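Local coordinates for ABC transporter (Caldanaerobius, PDB 4G68), which binds a short xylo-oligosaccharide, probably as the solute-binding component of an ABC transporter serving xylan utilization, at residues 69-73 / 74-78; 99-102 / 103-107; 123-127 / 128-132; 418-421 / 422-426. One frame throughout, in Å; residues are numbered along the deposited sequence.

The four contacts are local turns and helix starts that line one oligosaccharide site, and the bound sugar runs past them. Contact 1 receives the alpha-xylose unit (chain D) at one end, contacts 1, 2 and 3 meet at the middle xylose (chain B), and contacts 2, 3 and 4 share the third (chain C). Contacts 1 and 4 lie with centres about 26 Å apart and do not touch, whereas contacts 1 and 2, like 3 and 4, have centres about 11 Å apart. L70 N of contact 1 lies 3.0 Å from Q124 OE1 of contact 3, and F130 N of contact 3 lies 3.1 Å from I418 O of contact 4, both probable hydrogen bonds.

Contact 1. Residues 69-73 / 74-78; sequences NLFTG and EPAKT. With XYS (alpha-D-xylopyranose), chain D; XYP (beta-D-xylopyranose), chain B.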
loop_
_atom_site.group_PDB
_atom_site.type_symbol
_atom_site.label_atom_id
_atom_site.label_comp_id
_atom_site.label_asym_id
_atom_site.label_seq_id
_atom_site.Cartn_x
_atom_site.Cartn_y
_atom_site.Cartn_z
ATOM N N ASN A 69 6.195 -11.653 9.227
ATOM C CA ASN A 69 6.061 -10.737 8.102
ATOM C C ASN A 69 5.174 -11.315 6.987
ATOM O O ASN A 69 4.754 -12.504 7.040
ATOM C CB ASN A 69 7.473 -10.291 7.566
ATOM C CG ASN A 69 8.250 -11.468 6.940
ATOM O OD1 ASN A 69 7.990 -11.834 5.788
ATOM N ND2 ASN A 69 9.148 -12.117 7.711
ATOM N N LEU A 70 4.916 -10.528 5.941
ATOM C CA LEU A 70 4.045 -11.008 4.881
ATOM C C LEU A 70 4.710 -11.166 3.570
ATOM O O LEU A 70 4.029 -11.186 2.557
ATOM C CB LEU A 70 2.797 -10.056 4.817
ATOM C CG LEU A 70 3.083 -8.535 4.595
ATOM C CD1 LEU A 70 3.922 -8.230 3.341
ATOM C CD2 LEU A 70 1.725 -7.890 4.345
ATOM N N PHE A 71 6.070 -11.162 3.538
ATOM C CA PHE A 71 6.732 -11.257 2.246
ATOM C C PHE A 71 6.729 -12.679 1.661
ATOM O O PHE A 71 7.659 -13.470 1.839
ATOM C CB PHE A 71 8.136 -10.684 2.317
ATOM C CG PHE A 71 8.127 -9.164 2.454
ATOM C CD1 PHE A 71 7.809 -8.343 1.366
ATOM C CD2 PHE A 71 8.332 -8.589 3.719
ATOM C CE1 PHE A 71 7.784 -6.931 1.533
ATOM C CE2 PHE A 71 8.259 -7.212 3.880
ATOM C CZ PHE A 71 7.993 -6.388 2.802
ATOM N N THR A 72 5.638 -12.999 0.991
ATOM C CA THR A 72 5.405 -14.351 0.532
ATOM C C THR A 72 5.863 -14.603 -0.904
ATOM O O THR A 72 6.182 -15.690 -1.232
ATOM C CB THR A 72 3.916 -14.793 0.614
ATOM O OG1 THR A 72 3.063 -13.792 0.093
ATOM C CG2 THR A 72 3.509 -15.187 2.052
ATOM N N GLY A 73 5.825 -13.577 -1.727
ATOM C CA GLY A 73 6.227 -13.722 -3.109
ATOM C C GLY A 73 7.746 -13.665 -3.366
ATOM O O GLY A 73 8.467 -13.194 -2.529
ATOM N N GLU A 74 8.190 -14.128 -4.536
ATOM C CA GLU A 74 9.628 -14.105 -4.923
ATOM C C GLU A 74 9.883 -12.834 -5.771
ATOM O O GLU A 74 9.021 -12.417 -6.517
ATOM C CB GLU A 74 9.975 -15.377 -5.741
ATOM C CG GLU A 74 9.833 -16.638 -4.912
ATOM C CD GLU A 74 10.906 -16.803 -3.828
ATOM O OE1 GLU A 74 11.823 -15.914 -3.641
ATOM O OE2 GLU A 74 10.845 -17.842 -3.109
ATOM N N PRO A 75 11.060 -12.198 -5.652
ATOM C CA PRO A 75 12.197 -12.666 -4.884
ATOM C C PRO A 75 12.205 -12.270 -3.408
ATOM O O PRO A 75 13.191 -12.623 -2.702
ATOM C CB PRO A 75 13.390 -12.017 -5.590
ATOM C CG PRO A 75 12.812 -10.684 -6.085
ATOM C CD PRO A 75 11.406 -11.035 -6.499
ATOM N N ALA A 76 11.201 -11.542 -2.928
ATOM C CA ALA A 76 11.211 -11.052 -1.527
ATOM C C ALA A 76 11.347 -12.169 -0.528
ATOM O O ALA A 76 12.136 -12.072 0.399
ATOM C CB ALA A 76 10.024 -10.146 -1.200
ATOM N N LYS A 77 10.626 -13.292 -0.730
ATOM C CA LYS A 77 10.681 -14.346 0.286
ATOM C C LYS A 77 12.161 -14.812 0.453
ATOM O O LYS A 77 12.645 -14.931 1.599
ATOM C CB LYS A 77 9.768 -15.517 -0.131
ATOM C CG LYS A 77 9.808 -16.734 0.817
ATOM C CD LYS A 77 9.000 -17.867 0.133
ATOM C CE LYS A 77 9.222 -19.205 0.816
ATOM N NZ LYS A 77 8.942 -19.173 2.283
ATOM N N THR A 78 12.875 -14.966 -0.671
ATOM C CA THR A 78 14.252 -15.464 -0.603
ATOM C C THR A 78 15.156 -14.390 0.038
ATOM O O THR A 78 16.060 -14.689 0.851
ATOM C CB THR A 78 14.768 -15.752 -2.013
ATOM O OG1 THR A 78 13.974 -16.781 -2.622
ATOM C CG2 THR A 78 16.233 -16.200 -1.965
HETATM C C1 XYS D . 5.867 -9.735 -1.546
HETATM C C2 XYS D . 4.459 -9.925 -0.936
HETATM C C3 XYS D . 3.549 -8.692 -1.028
HETATM C C4 XYS D . 4.336 -7.412 -0.693
HETATM C C5 XYS D . 5.577 -7.315 -1.579
HETATM O O1 XYS D . 6.302 -10.752 -2.393
HETATM O O2 XYS D . 3.765 -11.045 -1.331
HETATM O O3 XYS D . 2.485 -8.911 -0.176
HETATM O O4 XYS D . 3.557 -6.241 -0.607
HETATM O O5 XYS D . 6.190 -8.452 -1.975
HETATM C C1 XYP B . 2.723 -6.025 0.349
HETATM C C2 XYP B . 3.124 -4.671 0.941
HETATM C C3 XYP B . 2.043 -4.331 1.993
HETATM C C4 XYP B . 0.737 -4.274 1.233
HETATM C C5 XYP B . 0.465 -5.620 0.534
HETATM O O2 XYP B . 4.366 -4.864 1.617
HETATM O O3 XYP B . 2.389 -2.999 2.427
HETATM O O4 XYP B . -0.276 -4.045 2.219
HETATM O O5 XYP B . 1.546 -5.866 -0.375
#
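The carbonyl oxygen G73 O is gripped by two donors: K77 N donates to it at 2.8 Å from the first turn of the helix, and O1 of the alpha-xylose unit (chain D) adds a weak bond. The neighbouring amide G73 N gives its hydrogen to O2 of the same sugar at 3.3 Å. A side chain at G73 would collide with the sugar's O1, which fits glycine here. F71, with CG anti to its carbonyl carbon (chi1 -71°), brings ring atom CD1 to 3.8 Å from A76 CB, the rest of the ring leading away; the ring edge faces O5 of the alpha-xylose and L70 CD1 lies over the centre of one face. Replacing F71 by an alanine would probably rob A76 CB and the sugar's O5 edge of their apolar neighbour and leave the methyl of L70 without the ring it covers. N69 OD1 takes F71 N on an in-plane lone pair at 3.0 Å, an Asx turn. E74 OE1 braces the helix opening, receiving T78 N and T78 OG1 from opposite faces of its carboxylate plane. The turn links strand 64-69 to helix 76-90, with F71 against Q124 of strand 122-126 and A76 against I377 of helix 356-377.

Contact 2. Residues 99-102 / 103-107; sequences SVTE and NDAYK. With XYP (beta-D-xylopyranose), chain C; XYP (beta-D-xylopyranose), chain B.
This is a helix N-cap at the turn where strand 95-100 hands over to helix 103-115, and it carries two sugar-binding residues at the mouth of the helix. E102 occupies the cap position and folds its side chain back over the first turn: CG lies anti to the backbone N (chi1 178°), and a bend at chi2 brings the carboxylate over the amides there. A105 N donates to E102 OE1 at 3.0 Å and D104 N to E102 OE2 at 3.0 Å, the latter nearly straight at 172°; both amides come from above the carboxylate plane. Y106 N completes the turn on E102 O at 2.8 Å. Beside the cap, T101 CG2 rests 3.4 Å from Y106 N and also touches A105 CB, while T101 CB comes up at the edge of the Y106 ring, whose hydroxyl is bonded to Q124 O.

On the sugar side, the amide of N103 clasps one hydroxyl: O2 of the xylose in chain C donates to N103 OD1 at 2.6 Å and accepts from N103 ND2. K107 reaches out extended, and its NZ binds O2 and O3 of that xylose while making a 2.7 Å salt bridge to D104 OD1. K107 also makes a cation-pi contact with W225, and a water accepts from N103 ND2 within bonding distance of E102 OE2 and D104 OD2. The like charges of E102 OE2 and D104 OD2, 3.7 Å apart, are probably eased by the helix N-terminus and by the ammonium of K107, which D104 is likely to hold in place for the sugar.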
loop_
_atom_site.group_PDB
_atom_site.type_symbol
_atom_site.label_atom_id
_atom_site.label_comp_id
_atom_site.label_asym_id
_atom_site.label_seq_id
_atom_site.Cartn_x
_atom_site.Cartn_y
_atom_site.Cartn_z
ATOM N N SER A 99 8.011 -16.398 10.687
ATOM C CA SER A 99 6.835 -17.103 10.166
ATOM C C SER A 99 6.223 -16.120 9.144
ATOM O O SER A 99 5.995 -14.957 9.485
ATOM C CB SER A 99 5.863 -17.398 11.316
ATOM O OG SER A 99 4.612 -17.863 10.800
ATOM N N VAL A 100 5.970 -16.581 7.938
ATOM C CA VAL A 100 5.543 -15.710 6.830
ATOM C C VAL A 100 4.108 -16.027 6.425
ATOM O O VAL A 100 3.778 -17.186 6.167
ATOM C CB VAL A 100 6.411 -15.937 5.578
ATOM C CG1 VAL A 100 6.051 -14.927 4.487
ATOM C CG2 VAL A 100 7.870 -15.847 5.898
ATOM N N THR A 101 3.269 -14.999 6.364
ATOM C CA THR A 101 1.806 -15.272 6.090
ATOM C C THR A 101 1.347 -14.299 4.998
ATOM O O THR A 101 1.713 -13.085 5.052
ATOM C CB THR A 101 0.995 -15.065 7.362
ATOM O OG1 THR A 101 1.442 -15.960 8.375
ATOM C CG2 THR A 101 -0.551 -15.245 7.107
ATOM N N GLU A 102 0.587 -14.818 4.026
ATOM C CA GLU A 102 0.076 -13.985 2.941
ATOM C C GLU A 102 -0.640 -12.717 3.548
ATOM O O GLU A 102 -1.393 -12.826 4.470
ATOM C CB GLU A 102 -0.840 -14.766 2.013
ATOM C CG GLU A 102 -1.417 -13.867 0.911
ATOM C CD GLU A 102 -2.732 -13.131 1.291
ATOM O OE1 GLU A 102 -3.504 -13.661 2.169
ATOM O OE2 GLU A 102 -3.098 -12.104 0.609
ATOM N N ASN A 103 -0.380 -11.559 2.931
ATOM C CA ASN A 103 -1.017 -10.284 3.289
ATOM C C ASN A 103 -2.374 -10.320 3.963
ATOM O O ASN A 103 -2.505 -9.894 5.129
ATOM C CB ASN A 103 -1.030 -9.425 1.982
ATOM C CG ASN A 103 -1.662 -8.054 2.147
ATOM O OD1 ASN A 103 -1.430 -7.368 3.114
ATOM N ND2 ASN A 103 -2.446 -7.633 1.150
ATOM N N ASP A 104 -3.413 -10.743 3.222
ATOM C CA ASP A 104 -4.746 -10.612 3.844
ATOM C C ASP A 104 -4.932 -11.587 5.032
ATOM O O ASP A 104 -5.547 -11.228 6.063
ATOM C CB ASP A 104 -5.830 -10.699 2.784
ATOM C CG ASP A 104 -5.980 -9.402 2.070
ATOM O OD1 ASP A 104 -6.336 -8.402 2.753
ATOM O OD2 ASP A 104 -5.577 -9.361 0.919
ATOM N N ALA A 105 -4.352 -12.775 4.946
ATOM C CA ALA A 105 -4.411 -13.711 6.141
ATOM C C ALA A 105 -3.538 -13.187 7.297
ATOM O O ALA A 105 -3.804 -13.457 8.472
ATOM C CB ALA A 105 -3.943 -15.070 5.738
ATOM N N TYR A 106 -2.503 -12.405 6.951
ATOM C CA TYR A 106 -1.614 -11.862 7.991
ATOM C C TYR A 106 -2.326 -10.836 8.839
ATOM O O TYR A 106 -2.164 -10.810 10.041
ATOM C CB TYR A 106 -0.386 -11.230 7.323
ATOM C CG TYR A 106 0.553 -10.626 8.319
ATOM C CD1 TYR A 106 1.520 -11.374 8.884
ATOM C CD2 TYR A 106 0.509 -9.256 8.668
ATOM C CE1 TYR A 106 2.420 -10.829 9.793
ATOM C CE2 TYR A 106 1.365 -8.720 9.637
ATOM C CZ TYR A 106 2.377 -9.505 10.144
ATOM O OH TYR A 106 3.246 -9.054 11.145
ATOM N N LYS A 107 -3.156 -9.999 8.210
ATOM C CA LYS A 107 -3.979 -9.073 9.021
ATOM C C LYS A 107 -4.772 -9.816 10.073
ATOM O O LYS A 107 -4.771 -9.419 11.261
ATOM C CB LYS A 107 -5.000 -8.374 8.114
ATOM C CG LYS A 107 -4.288 -7.586 7.035
ATOM C CD LYS A 107 -5.300 -7.113 5.972
ATOM C CE LYS A 107 -4.485 -6.377 4.926
ATOM N NZ LYS A 107 -5.343 -6.025 3.696
HETATM C C1 XYP C . -1.423 -3.348 1.838
HETATM C C2 XYP C . -2.559 -3.759 2.769
HETATM C C3 XYP C . -3.789 -2.917 2.408
HETATM C C4 XYP C . -3.460 -1.404 2.333
HETATM C C5 XYP C . -2.162 -1.111 1.527
HETATM O O2 XYP C . -2.775 -5.151 2.651
HETATM O O3 XYP C . -4.787 -3.199 3.414
HETATM O O4 XYP C . -4.533 -0.639 1.776
HETATM O O5 XYP C . -1.116 -1.977 1.954
HETATM C C1 XYP B . 2.723 -6.025 0.349
HETATM C C2 XYP B . 3.124 -4.671 0.941
HETATM C C3 XYP B . 2.043 -4.331 1.993
HETATM C C4 XYP B . 0.737 -4.274 1.233
HETATM C C5 XYP B . 0.465 -5.620 0.534
HETATM O O2 XYP B . 4.366 -4.864 1.617
HETATM O O3 XYP B . 2.389 -2.999 2.427
HETATM O O4 XYP B . -0.276 -4.045 2.219
HETATM O O5 XYP B . 1.546 -5.866 -0.375
HETATM O O HOH W 1 -3.588 -9.467 -1.022
#

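Contact 3. Residues 123-127 / 128-132; sequences FQTWA and GGFSQ. With XYP (beta-D-xylopyranose), chain B; XYP (beta-D-xylopyranose), chain C.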
loop_
_atom_site.group_PDB
_atom_site.type_symbol
_atom_site.label_atom_id
_atom_site.label_comp_id
_atom_site.label_asym_id
_atom_site.label_seq_id
_atom_site.Cartn_x
_atom_site.Cartn_y
_atom_site.Cartn_z
ATOM N N PHE A 123 7.019 -7.801 14.742
ATOM C CA PHE A 123 6.012 -8.050 13.737
ATOM C C PHE A 123 5.939 -6.874 12.773
ATOM O O PHE A 123 6.086 -5.694 13.181
ATOM C CB PHE A 123 4.592 -8.370 14.386
ATOM C CG PHE A 123 4.035 -7.278 15.241
ATOM C CD1 PHE A 123 3.154 -6.314 14.672
ATOM C CD2 PHE A 123 4.282 -7.237 16.600
ATOM C CE1 PHE A 123 2.596 -5.307 15.470
ATOM C CE2 PHE A 123 3.718 -6.246 17.419
ATOM C CZ PHE A 123 2.834 -5.301 16.869
ATOM N N GLN A 124 5.665 -7.208 11.520
ATOM C CA GLN A 124 5.422 -6.207 10.501
ATOM C C GLN A 124 4.017 -5.657 10.686
ATOM O O GLN A 124 3.145 -6.359 11.167
ATOM C CB GLN A 124 5.563 -6.846 9.137
ATOM C CG GLN A 124 5.356 -5.928 7.951
ATOM C CD GLN A 124 5.470 -6.616 6.594
ATOM O OE1 GLN A 124 5.885 -7.761 6.517
ATOM N NE2 GLN A 124 5.200 -5.873 5.510
ATOM N N THR A 125 3.808 -4.373 10.379
ATOM C CA THR A 125 2.514 -3.809 10.596
ATOM C C THR A 125 2.365 -2.647 9.618
ATOM O O THR A 125 3.315 -2.309 8.885
ATOM C CB THR A 125 2.327 -3.316 12.055
ATOM O OG1 THR A 125 0.975 -2.981 12.250
ATOM C CG2 THR A 125 3.171 -2.054 12.343
ATOM N N TRP A 126 1.186 -2.089 9.643
ATOM C CA TRP A 126 0.882 -0.838 8.957
ATOM C C TRP A 126 0.682 0.220 9.988
ATOM O O TRP A 126 -0.140 0.080 10.888
ATOM C CB TRP A 126 -0.415 -0.964 8.102
ATOM C CG TRP A 126 -0.174 -1.933 6.930
ATOM C CD1 TRP A 126 0.416 -1.692 5.704
ATOM C CD2 TRP A 126 -0.485 -3.334 6.931
ATOM N NE1 TRP A 126 0.472 -2.840 4.946
ATOM C CE2 TRP A 126 -0.099 -3.851 5.620
ATOM C CE3 TRP A 126 -1.093 -4.192 7.860
ATOM C CZ2 TRP A 126 -0.223 -5.162 5.294
ATOM C CZ3 TRP A 126 -1.276 -5.533 7.503
ATOM C CH2 TRP A 126 -0.877 -5.988 6.220
ATOM N N ALA A 127 1.496 1.278 9.890
ATOM C CA ALA A 127 1.424 2.369 10.896
ATOM C C ALA A 127 0.205 3.216 10.671
ATOM O O ALA A 127 -0.314 3.242 9.544
ATOM C CB ALA A 127 2.693 3.232 10.815
ATOM N N GLY A 128 -0.190 4.000 11.704
ATOM C CA GLY A 128 -1.455 4.750 11.688
ATOM C C GLY A 128 -2.588 3.989 12.282
ATOM O O GLY A 128 -2.462 3.311 13.334
ATOM N N GLY A 129 -3.758 4.091 11.643
ATOM C CA GLY A 129 -4.906 3.505 12.208
ATOM C C GLY A 129 -4.908 2.030 12.458
ATOM O O GLY A 129 -5.470 1.550 13.429
ATOM N N PHE A 130 -4.295 1.288 11.550
ATOM C CA PHE A 130 -4.168 -0.138 11.727
ATOM C C PHE A 130 -3.582 -0.524 13.079
ATOM O O PHE A 130 -4.060 -1.481 13.743
ATOM C CB PHE A 130 -3.343 -0.749 10.591
ATOM C CG PHE A 130 -3.286 -2.278 10.617
ATOM C CD1 PHE A 130 -4.275 -3.079 9.971
ATOM C CD2 PHE A 130 -2.249 -2.923 11.291
ATOM C CE1 PHE A 130 -4.226 -4.436 10.048
ATOM C CE2 PHE A 130 -2.173 -4.298 11.288
ATOM C CZ PHE A 130 -3.158 -5.066 10.650
ATOM N N SER A 131 -2.490 0.128 13.454
ATOM C CA SER A 131 -1.797 -0.250 14.680
ATOM C C SER A 131 -2.330 0.451 15.916
ATOM O O SER A 131 -1.948 0.097 17.036
ATOM C CB SER A 131 -0.287 0.108 14.490
ATOM O OG SER A 131 0.292 -0.668 13.378
ATOM N N GLN A 132 -3.192 1.468 15.728
ATOM C CA GLN A 132 -3.559 2.339 16.873
ATOM C C GLN A 132 -4.175 1.497 18.021
ATOM O O GLN A 132 -3.854 1.748 19.214
ATOM C CB GLN A 132 -4.520 3.467 16.416
ATOM C CG GLN A 132 -4.765 4.531 17.499
ATOM C CD GLN A 132 -5.771 5.543 17.043
ATOM O OE1 GLN A 132 -6.076 5.627 15.853
ATOM N NE2 GLN A 132 -6.339 6.309 17.984
HETATM C C1 XYP B . 2.723 -6.025 0.349
HETATM C C2 XYP B . 3.124 -4.671 0.941
HETATM C C3 XYP B . 2.043 -4.331 1.993
HETATM C C4 XYP B . 0.737 -4.274 1.233
HETATM C C5 XYP B . 0.465 -5.620 0.534
HETATM O O2 XYP B . 4.366 -4.864 1.617
HETATM O O3 XYP B . 2.389 -2.999 2.427
HETATM O O4 XYP B . -0.276 -4.045 2.219
HETATM O O5 XYP B . 1.546 -5.866 -0.375
HETATM C C1 XYP C . -1.423 -3.348 1.838
HETATM C C2 XYP C . -2.559 -3.759 2.769
HETATM C C3 XYP C . -3.789 -2.917 2.408
HETATM C C4 XYP C . -3.460 -1.404 2.333
HETATM C C5 XYP C . -2.162 -1.111 1.527
HETATM O O2 XYP C . -2.775 -5.151 2.651
HETATM O O3 XYP C . -4.787 -3.199 3.414
HETATM O O4 XYP C . -4.533 -0.639 1.776
HETATM O O5 XYP C . -1.116 -1.977 1.954
#
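W126, of the glycan site, ends strand 122-126, and the turn after it brings F130 back against the indole in a T-shaped aromatic pair. The edge of the W126 six-membered ring is directed at the face of F130, with centroids 4.9 Å apart and planes at 81°; CE3 stands over the centre of the F130 ring, 3.6 Å from F130 CZ. F130 gets there with CG anti to its backbone N (chi1 -174°), which turns the ring back across the indole. Next to the pair runs a short hydroxyl chain: T125 OG1 donates to S131 OG at 2.7 Å, and S131 OG passes its own hydrogen to W126 O at 2.6 Å, approaching from above the carbonyl plane. T125 OG1 also lies at the edge of the F130 ring. G128 makes the bend at positive phi (91°), where a side chain would be jammed against the carbonyl of A127.

At its other end the indole reaches the sugar. W126 NE1 donates to O3 of the middle xylose (chain B) at 3.2 Å and makes a weaker bond to O4, while C2 of the next xylose (chain C) lies over one face, offset toward the rim. The carbonyl A127 O is buried without a partner. S131 thus satisfies the W126 carbonyl, T125 orients S131 by donating to it, and with F130 against its CE3 edge the indole is likely to be held in one orientation against the glycan.

Contact 4. Residues 418-421 / 422-426; sequences IYLS and GDAAQ. With XYP (beta-D-xylopyranose), chain C.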
loop_
_atom_site.group_PDB
_atom_site.type_symbol
_atom_site.label_atom_id
_atom_site.label_comp_id
_atom_site.label_asym_id
_atom_site.label_seq_id
_atom_site.Cartn_x
_atom_site.Cartn_y
_atom_site.Cartn_z
ATOM N N ILE A 418 -5.993 1.578 6.193
ATOM C CA ILE A 418 -4.868 1.704 7.099
ATOM C C ILE A 418 -5.110 2.955 7.974
ATOM O O ILE A 418 -4.577 3.081 9.049
ATOM C CB ILE A 418 -3.539 2.016 6.304
ATOM C CG1 ILE A 418 -3.171 0.933 5.390
ATOM C CG2 ILE A 418 -2.358 2.388 7.226
ATOM C CD1 ILE A 418 -1.841 1.216 4.662
ATOM N N TYR A 419 -5.849 3.916 7.474
ATOM C CA TYR A 419 -6.022 5.141 8.230
ATOM C C TYR A 419 -7.151 4.916 9.219
ATOM O O TYR A 419 -6.993 5.255 10.427
ATOM C CB TYR A 419 -6.385 6.308 7.275
ATOM C CG TYR A 419 -6.322 7.633 8.018
ATOM C CD1 TYR A 419 -5.182 8.408 7.942
ATOM C CD2 TYR A 419 -7.402 8.090 8.780
ATOM C CE1 TYR A 419 -5.079 9.605 8.639
ATOM C CE2 TYR A 419 -7.328 9.296 9.488
ATOM C CZ TYR A 419 -6.171 10.050 9.370
ATOM O OH TYR A 419 -6.022 11.245 10.074
ATOM N N LEU A 420 -8.302 4.370 8.750
ATOM C CA LEU A 420 -9.377 3.909 9.658
ATOM C C LEU A 420 -8.932 2.631 10.426
ATOM O O LEU A 420 -7.940 2.020 10.060
ATOM C CB LEU A 420 -10.723 3.627 8.906
ATOM C CG LEU A 420 -11.229 4.815 8.056
ATOM C CD1 LEU A 420 -12.286 4.425 7.042
ATOM C CD2 LEU A 420 -11.767 5.940 8.971
ATOM N N SER A 421 -9.687 2.190 11.435
ATOM C CA SER A 421 -9.334 0.882 12.026
ATOM C C SER A 421 -10.538 0.048 12.051
ATOM O O SER A 421 -11.605 0.556 11.842
ATOM C CB SER A 421 -8.769 0.975 13.460
ATOM O OG SER A 421 -9.383 2.008 14.182
ATOM N N GLY A 422 -10.329 -1.244 12.268
ATOM C CA GLY A 422 -11.417 -2.159 12.594
ATOM C C GLY A 422 -12.680 -2.064 11.751
ATOM O O GLY A 422 -12.668 -2.228 10.495
ATOM N N ASP A 423 -13.789 -1.858 12.442
ATOM C CA ASP A 423 -15.105 -2.008 11.771
ATOM C C ASP A 423 -15.224 -0.905 10.714
ATOM O O ASP A 423 -15.810 -1.141 9.660
ATOM C CB ASP A 423 -16.301 -1.997 12.747
ATOM C CG ASP A 423 -16.447 -3.314 13.567
ATOM O OD1 ASP A 423 -15.836 -4.383 13.242
ATOM O OD2 ASP A 423 -17.240 -3.292 14.533
ATOM N N ALA A 424 -14.705 0.294 10.981
ATOM C CA ALA A 424 -14.857 1.386 9.998
ATOM C C ALA A 424 -14.144 1.078 8.688
ATOM O O ALA A 424 -14.654 1.310 7.611
ATOM C CB ALA A 424 -14.371 2.700 10.590
ATOM N N ALA A 425 -12.937 0.536 8.793
ATOM C CA ALA A 425 -12.175 0.156 7.597
ATOM C C ALA A 425 -12.941 -0.930 6.858
ATOM O O ALA A 425 -13.025 -0.861 5.648
ATOM C CB ALA A 425 -10.774 -0.384 7.996
ATOM N N GLN A 426 -13.503 -1.889 7.600
ATOM C CA GLN A 426 -14.179 -2.978 6.979
ATOM C C GLN A 426 -15.441 -2.486 6.259
ATOM O O GLN A 426 -15.777 -2.981 5.159
ATOM C CB GLN A 426 -14.492 -4.153 7.915
ATOM C CG GLN A 426 -15.095 -5.341 7.145
ATOM C CD GLN A 426 -14.029 -6.031 6.321
ATOM O OE1 GLN A 426 -13.004 -6.407 6.866
ATOM N NE2 GLN A 426 -14.215 -6.134 5.025
HETATM C C1 XYP C . -1.423 -3.348 1.838
HETATM C C2 XYP C . -2.559 -3.759 2.769
HETATM C C3 XYP C . -3.789 -2.917 2.408
HETATM C C4 XYP C . -3.460 -1.404 2.333
HETATM C C5 XYP C . -2.162 -1.111 1.527
HETATM O O2 XYP C . -2.775 -5.151 2.651
HETATM O O3 XYP C . -4.787 -3.199 3.414
HETATM O O4 XYP C . -4.533 -0.639 1.776
HETATM O O5 XYP C . -1.116 -1.977 1.954
#
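A first torsion of -54° sets CG of L420 anti to its carbonyl carbon, and with the chain nearly straight beyond (chi2 164°) the side chain lies along the first turn of helix 422-436. There L420 CB touches A424 CB and A425 CB, each at 4.1 Å, and L420 CD1 comes within 4.0 Å of A424 O. The small methyls of the two alanines let the leucine come in close to the helix backbone, its CB standing 3.8 Å from A425 N. The backbone joins the two segments through A425 N, which donates to S421 O at 3.3 Å, a weak but straight bond (167°). G422 turns the chain at positive phi, which favours glycine, and then accepts Q426 N on its carbonyl at 3.0 Å, a regular helical bond.

Just ahead of this turn I418 faces the sugar: CG1 and CD1 both lie 3.9 Å from C4 of the xylose in chain C, an apolar contact at the C4 end of that unit, and CD1 also touches its C5 and W126 CD1. An alanine in place of I418 is likely to leave C4 and C5 of this xylose without their apolar neighbour and open a gap beside W126. The turn thus joins the short helix 416-419 to helix 422-436, with Y419 and L420 packed on L248 of helix 241-248 and S421 CB touching the loop that follows strand 122-126.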